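Local coordinates for protein Exo-arabinanase (Penicillium chrysogenum, PDB 3A72) that acts as an exo-1,5-alpha-L-arabinanase, a glycosyl hydrolase that probably degrades arabinan from its chain ends and binds arabinobiose, at residues F95-G104 / V117-W128. Residues are numbered along the deposited sequence; the frame is centred on the assembly and turned at random.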
ATOM      1  N   PHE A  95     -21.753  -3.556  -6.940  1.00  8.77           N
ATOM      2  CA  PHE A  95     -21.056  -4.115  -5.791  1.00  8.07           C
ATOM      3  C   PHE A  95     -21.394  -3.332  -4.521  1.00  8.25           C
ATOM      4  O   PHE A  95     -21.116  -2.118  -4.388  1.00  8.54           O
ATOM      5  CB  PHE A  95     -19.532  -4.122  -6.022  1.00  8.78           C
ATOM      6  CG  PHE A  95     -19.127  -5.023  -7.144  1.00  8.49           C
ATOM      7  CD1 PHE A  95     -18.773  -6.334  -6.855  1.00  9.46           C
ATOM      8  CD2 PHE A  95     -19.100  -4.621  -8.463  1.00  9.25           C
ATOM      9  CE1 PHE A  95     -18.410  -7.195  -7.866  1.00 10.85           C
ATOM     10  CE2 PHE A  95     -18.741  -5.470  -9.484  1.00 10.19           C
ATOM     11  CZ  PHE A  95     -18.408  -6.773  -9.190  1.00 10.70           C
ATOM     12  N   LYS A  96     -22.054  -4.041  -3.583  1.00  7.76           N
ATOM     13  CA  LYS A  96     -22.484  -3.414  -2.346  1.00  8.07           C
ATOM     14  C   LYS A  96     -21.338  -2.898  -1.519  1.00  7.56           C
ATOM     15  O   LYS A  96     -20.224  -3.431  -1.547  1.00  7.84           O
ATOM     16  CB  LYS A  96     -23.236  -4.508  -1.470  1.00 11.34           C
ATOM     17  CG  LYS A  96     -24.676  -4.650  -1.801  1.00 18.96           C
ATOM     18  CD  LYS A  96     -25.340  -5.729  -0.938  1.00 20.01           C
ATOM     19  CE  LYS A  96     -25.086  -5.466   0.533  1.00 20.11           C
ATOM     20  NZ  LYS A  96     -26.091  -6.322   1.297  1.00 20.06           N
ATOM     21  N   LYS A  97     -21.628  -1.890  -0.661  1.00  7.95           N
ATOM     22  CA  LYS A  97     -20.793  -1.577   0.486  1.00  7.76           C
ATOM     23  C   LYS A  97     -20.397  -2.858   1.187  1.00  7.29           C
ATOM     24  O   LYS A  97     -21.260  -3.738   1.387  1.00  7.96           O
ATOM     25  CB  LYS A  97     -21.577  -0.697   1.422  1.00  8.83           C
ATOM     26  CG  LYS A  97     -20.865  -0.259   2.685  1.00 10.16           C
ATOM     27  CD  LYS A  97     -21.665   0.679   3.523  1.00 16.18           C
ATOM     28  CE  LYS A  97     -22.881   0.140   4.247  1.00 30.72           C
ATOM     29  NZ  LYS A  97     -23.306   0.922   5.509  1.00 36.18           N
ATOM     30  N   GLY A  98     -19.138  -2.960   1.555  1.00  7.10           N
ATOM     31  CA  GLY A  98     -18.664  -4.145   2.242  1.00  7.57           C
ATOM     32  C   GLY A  98     -18.168  -5.231   1.351  1.00  6.87           C
ATOM     33  O   GLY A  98     -17.574  -6.224   1.834  1.00  7.25           O
ATOM     34  N   THR A  99     -18.365  -5.127   0.023  1.00  7.04           N
ATOM     35  CA  THR A  99     -17.615  -5.976  -0.877  1.00  5.99           C
ATOM     36  C   THR A  99     -16.133  -5.829  -0.548  1.00  5.76           C
ATOM     37  O   THR A  99     -15.640  -4.719  -0.404  1.00  6.72           O
ATOM     38  CB  THR A  99     -17.849  -5.547  -2.329  1.00  6.48           C
ATOM     39  OG1 THR A  99     -19.238  -5.711  -2.685  1.00  7.51           O
ATOM     40  CG2 THR A  99     -17.023  -6.377  -3.292  1.00  8.71           C
ATOM     41  N   LEU A 100     -15.398  -6.918  -0.455  1.00  5.92           N
ATOM     42  CA  LEU A 100     -13.993  -6.915  -0.167  1.00  5.20           C
ATOM     43  C   LEU A 100     -13.222  -7.111  -1.459  1.00  5.32           C
ATOM     44  O   LEU A 100     -13.439  -8.111  -2.152  1.00  6.40           O
ATOM     45  CB  LEU A 100     -13.644  -7.987   0.844  1.00  5.78           C
ATOM     46  CG  LEU A 100     -12.144  -8.084   1.189  1.00  6.10           C
ATOM     47  CD1 LEU A 100     -11.611  -6.849   1.904  1.00  6.71           C
ATOM     48  CD2 LEU A 100     -11.920  -9.343   2.027  1.00  7.14           C
ATOM     49  N   LEU A 101     -12.357  -6.179  -1.792  1.00  5.04           N
ATOM     50  CA  LEU A 101     -11.583  -6.213  -3.010  1.00  5.00           C
ATOM     51  C   LEU A 101     -10.119  -6.550  -2.718  1.00  4.67           C
ATOM     52  O   LEU A 101      -9.564  -6.172  -1.686  1.00  5.05           O
ATOM     53  CB  LEU A 101     -11.643  -4.883  -3.741  1.00  5.70           C
ATOM     54  CG  LEU A 101     -13.049  -4.399  -4.071  1.00  5.96           C
ATOM     55  CD1 LEU A 101     -13.015  -3.017  -4.696  1.00  6.79           C
ATOM     56  CD2 LEU A 101     -13.741  -5.403  -5.005  1.00  6.76           C
ATOM     57  N   LEU A 102      -9.512  -7.218  -3.678  1.00  4.82           N
ATOM     58  CA  LEU A 102      -8.060  -7.368  -3.730  1.00  5.12           C
ATOM     59  C   LEU A 102      -7.623  -6.923  -5.118  1.00  4.92           C
ATOM     60  O   LEU A 102      -8.124  -7.475  -6.131  1.00  5.98           O
ATOM     61  CB  LEU A 102      -7.558  -8.779  -3.423  1.00  5.96           C
ATOM     62  CG  LEU A 102      -6.034  -8.917  -3.500  1.00  6.37           C
ATOM     63  CD1 LEU A 102      -5.478  -9.843  -2.467  1.00  8.67           C
ATOM     64  CD2 LEU A 102      -5.562  -9.368  -4.878  1.00  7.85           C
ATOM     65  N   ALA A 103      -6.701  -5.975  -5.187  1.00  5.00           N
ATOM     66  CA  ALA A 103      -5.972  -5.687  -6.407  1.00  4.81           C
ATOM     67  C   ALA A 103      -4.562  -6.233  -6.251  1.00  5.10           C
ATOM     68  O   ALA A 103      -4.006  -6.244  -5.154  1.00  7.36           O
ATOM     69  CB  ALA A 103      -5.935  -4.218  -6.711  1.00  5.57           C
ATOM     70  N   GLY A 104      -3.923  -6.649  -7.338  1.00  4.70           N
ATOM     71  CA  GLY A 104      -2.561  -7.092  -7.270  1.00  4.52           C
ATOM     72  C   GLY A 104      -2.062  -7.482  -8.631  1.00  4.75           C
ATOM     73  O   GLY A 104      -2.871  -7.512  -9.591  1.00  5.47           O
ATOM     74  N   VAL A 117      -4.788  -6.757 -11.589  1.00  4.98           N
ATOM     75  CA  VAL A 117      -6.119  -7.369 -11.667  1.00  5.32           C
ATOM     76  C   VAL A 117      -6.875  -7.107 -10.366  1.00  5.03           C
ATOM     77  O   VAL A 117      -6.284  -6.858  -9.313  1.00  5.79           O
ATOM     78  CB  VAL A 117      -6.013  -8.851 -11.980  1.00  5.88           C
ATOM     79  CG1 VAL A 117      -5.453  -9.070 -13.389  1.00  7.75           C
ATOM     80  CG2 VAL A 117      -5.252  -9.643 -10.929  1.00  6.96           C
ATOM     81  N   LEU A 118      -8.190  -7.173 -10.470  1.00  5.38           N
ATOM     82  CA  LEU A 118      -9.127  -6.919  -9.397  1.00  5.35           C
ATOM     83  C   LEU A 118      -9.994  -8.158  -9.152  1.00  5.63           C
ATOM     84  O   LEU A 118     -10.667  -8.618 -10.077  1.00  6.25           O
ATOM     85  CB  LEU A 118     -10.021  -5.687  -9.706  1.00  5.58           C
ATOM     86  CG  LEU A 118     -10.889  -5.223  -8.557  1.00  5.96           C
ATOM     87  CD1 LEU A 118     -10.085  -4.630  -7.453  1.00  6.80           C
ATOM     88  CD2 LEU A 118     -11.932  -4.244  -9.090  1.00  8.14           C
ATOM     89  N   TYR A 119      -9.980  -8.650  -7.920  1.00  5.24           N
ATOM     90  CA  TYR A 119     -10.792  -9.740  -7.407  1.00  5.77           C
ATOM     91  C   TYR A 119     -11.725  -9.189  -6.329  1.00  5.54           C
ATOM     92  O   TYR A 119     -11.434  -8.228  -5.628  1.00  6.38           O
ATOM     93  CB  TYR A 119      -9.886 -10.853  -6.796  1.00  6.21           C
ATOM     94  CG  TYR A 119      -9.358 -11.768  -7.881  1.00  6.02           C
ATOM     95  CD1 TYR A 119      -9.910 -13.011  -8.085  1.00  6.84           C
ATOM     96  CD2 TYR A 119      -8.326 -11.391  -8.736  1.00  7.02           C
ATOM     97  CE1 TYR A 119      -9.456 -13.859  -9.068  1.00  7.58           C
ATOM     98  CE2 TYR A 119      -7.874 -12.197  -9.754  1.00  6.93           C
ATOM     99  CZ  TYR A 119      -8.438 -13.442  -9.922  1.00  6.94           C
ATOM    100  OH  TYR A 119      -7.980 -14.209 -10.986  1.00  8.15           O
ATOM    101  N   ALA A 120     -12.888  -9.843  -6.175  1.00  5.80           N
ATOM    102  CA  ALA A 120     -13.877  -9.439  -5.179  1.00  5.90           C
ATOM    103  C   ALA A 120     -14.359 -10.648  -4.399  1.00  6.27           C
ATOM    104  O   ALA A 120     -14.521 -11.768  -4.929  1.00  7.27           O
ATOM    105  CB  ALA A 120     -15.057  -8.777  -5.830  1.00  7.47           C
ATOM    106  N   SER A 121     -14.657 -10.402  -3.136  1.00  6.28           N
ATOM    107  CA  SER A 121     -15.265 -11.343  -2.240  1.00  6.48           C
ATOM    108  C   SER A 121     -16.512 -10.738  -1.611  1.00  6.70           C
ATOM    109  O   SER A 121     -16.476  -9.579  -1.136  1.00  7.40           O
ATOM    110  CB  SER A 121     -14.288 -11.696  -1.092  1.00  6.80           C
ATOM    111  OG  SER A 121     -14.935 -12.474  -0.094  1.00  7.54           O
ATOM    112  N   GLN A 122     -17.607 -11.487  -1.622  1.00  7.24           N
ATOM    113  CA  GLN A 122     -18.843 -11.049  -1.034  1.00  7.98           C
ATOM    114  C   GLN A 122     -19.064 -11.655   0.336  1.00  9.33           C
ATOM    115  O   GLN A 122     -20.122 -11.350   0.943  1.00 13.50           O
ATOM    116  CB  GLN A 122     -20.007 -11.403  -1.954  1.00 10.33           C
ATOM    117  CG  GLN A 122     -19.864 -10.940  -3.358  1.00 10.82           C
ATOM    118  CD  GLN A 122     -19.688  -9.465  -3.529  1.00 12.54           C
ATOM    119  OE1 GLN A 122     -20.037  -8.561  -2.719  1.00 16.13           O
ATOM    120  NE2 GLN A 122     -19.148  -9.163  -4.693  1.00 13.07           N
ATOM    121  N   ASP A 123     -18.153 -12.442   0.856  1.00  8.55           N
ATOM    122  CA  ASP A 123     -18.317 -13.164   2.100  1.00  8.71           C
ATOM    123  C   ASP A 123     -17.148 -12.926   3.009  1.00  8.43           C
ATOM    124  O   ASP A 123     -16.672 -13.846   3.748  1.00 10.76           O
ATOM    125  CB  ASP A 123     -18.527 -14.679   1.831  1.00 10.14           C
ATOM    126  CG  ASP A 123     -17.434 -15.294   0.978  1.00  9.72           C
ATOM    127  OD1 ASP A 123     -16.357 -14.681   0.788  1.00  8.84           O
ATOM    128  OD2 ASP A 123     -17.660 -16.435   0.497  1.00 11.15           O
ATOM    129  N   ASP A 124     -16.668 -11.671   3.029  1.00  9.22           N
ATOM    130  CA  ASP A 124     -15.671 -11.241   4.023  1.00  9.26           C
ATOM    131  C   ASP A 124     -14.363 -11.985   3.852  1.00  9.01           C
ATOM    132  O   ASP A 124     -13.574 -12.137   4.788  1.00 10.60           O
ATOM    133  CB  ASP A 124     -16.198 -11.315   5.468  1.00 11.60           C
ATOM    134  CG  ASP A 124     -17.376 -10.384   5.742  1.00 15.63           C
ATOM    135  OD1 ASP A 124     -17.490  -9.392   5.059  1.00 15.57           O
ATOM    136  OD2 ASP A 124     -18.169 -10.604   6.694  1.00 27.06           O
ATOM    137  N   GLY A 125     -14.029 -12.354   2.604  1.00  7.93           N
ATOM    138  CA  GLY A 125     -12.736 -12.955   2.326  1.00  7.80           C
ATOM    139  C   GLY A 125     -12.686 -14.465   2.324  1.00  7.95           C
ATOM    140  O   GLY A 125     -11.564 -15.014   2.312  1.00  9.53           O
ATOM    141  N   MET A 126     -13.825 -15.144   2.346  1.00  8.39           N
ATOM    142  CA  MET A 126     -13.796 -16.596   2.256  1.00  8.10           C
ATOM    143  C   MET A 126     -13.633 -17.118   0.818  1.00  8.74           C
ATOM    144  O   MET A 126     -12.927 -18.110   0.603  1.00  9.66           O
ATOM    145  CB  MET A 126     -15.023 -17.197   2.917  1.00 11.22           C
ATOM    146  CG  MET A 126     -15.160 -16.831   4.400  1.00 12.25           C
ATOM    147  SD  MET A 126     -13.810 -17.368   5.432  1.00 18.36           S
ATOM    148  CE  MET A 126     -13.822 -19.097   5.164  1.00 33.49           C
ATOM    149  N   THR A 127     -14.317 -16.466  -0.108  1.00  7.87           N
ATOM    150  CA  THR A 127     -14.270 -16.841  -1.506  1.00  8.28           C
ATOM    151  C   THR A 127     -14.084 -15.615  -2.372  1.00  7.96           C
ATOM    152  O   THR A 127     -14.445 -14.496  -1.986  1.00  8.49           O
ATOM    153  CB  THR A 127     -15.494 -17.648  -1.984  1.00 10.03           C
ATOM    154  OG1 THR A 127     -16.641 -16.800  -1.879  1.00 10.79           O
ATOM    155  CG2 THR A 127     -15.665 -18.902  -1.161  1.00 12.61           C
ATOM    156  N   TRP A 128     -13.543 -15.825  -3.568  1.00  8.10           N
ATOM    157  CA  TRP A 128     -13.098 -14.729  -4.455  1.00  7.70           C
ATOM    158  C   TRP A 128     -13.511 -15.035  -5.880  1.00  7.43           C
ATOM    159  O   TRP A 128     -13.490 -16.196  -6.331  1.00  8.63           O
ATOM    160  CB  TRP A 128     -11.558 -14.603  -4.436  1.00  7.38           C
ATOM    161  CG  TRP A 128     -11.040 -14.312  -3.071  1.00  6.60           C
ATOM    162  CD1 TRP A 128     -10.644 -15.201  -2.118  1.00  6.97           C
ATOM    163  CD2 TRP A 128     -10.886 -13.033  -2.504  1.00  6.44           C
ATOM    164  NE1 TRP A 128     -10.255 -14.471  -1.030  1.00  7.17           N
ATOM    165  CE2 TRP A 128     -10.375 -13.156  -1.204  1.00  6.50           C
ATOM    166  CE3 TRP A 128     -11.097 -11.715  -2.991  1.00  6.84           C
ATOM    167  CZ2 TRP A 128     -10.118 -12.062  -0.406  1.00  6.64           C
ATOM    168  CZ3 TRP A 128     -10.832 -10.632  -2.194  1.00  7.14           C
ATOM    169  CH2 TRP A 128     -10.323 -10.799  -0.897  1.00  6.70           C
TER
HETATM  170  O   HOH W   1     -17.359  -9.292   1.655  1.00 13.72           O
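L100 meets W128 where an Asp box, S121-Q122-D123-D124-G125-M126-T127-W128, follows the central hairpin of one four-stranded blade in this six-bladed, sialidase-like beta-propeller. With CG anti to the backbone N (chi1 178°), L100 sends CD2 to the six-membered end of the indole, 3.6 Å from W128 CH2, and the same methyl packs on G125 CA. S121 CB lies over one face of the indole, while W128 NE1 is hydrogen-bonded to S68 OG of the neighbouring blade. Antiparallel pairing joins strands 100-104 and 117-121; L100-S121, L102-Y119 and G104-V117 are its hydrogen-bonded pairs, with Y119 N reaching L102 O at 2.8 Å. On the other sheet face, L101 CD2 touches A120 CB and L118 CD1 sits near L101 CB.

Within the Asp box, D123 straps the turn: its carboxylate takes T127 N on OD1 (2.9 Å) and T127 OG1 on OD2 (2.6 Å), both from the syn side, and G125 N donates to S121 OG. Beyond the strands, Q122 bends at chi2 (-58°) back to the hairpin. Its amide is turned 27° from the F95 ring plane, with NE2 at the ring edge 3.6 Å from F95 CD1, and OE1 facing T99 OG1. A water bridges the two segments, accepting from D124 N at 2.8 Å and lying within hydrogen-bonding reach of S121 O and G98 O.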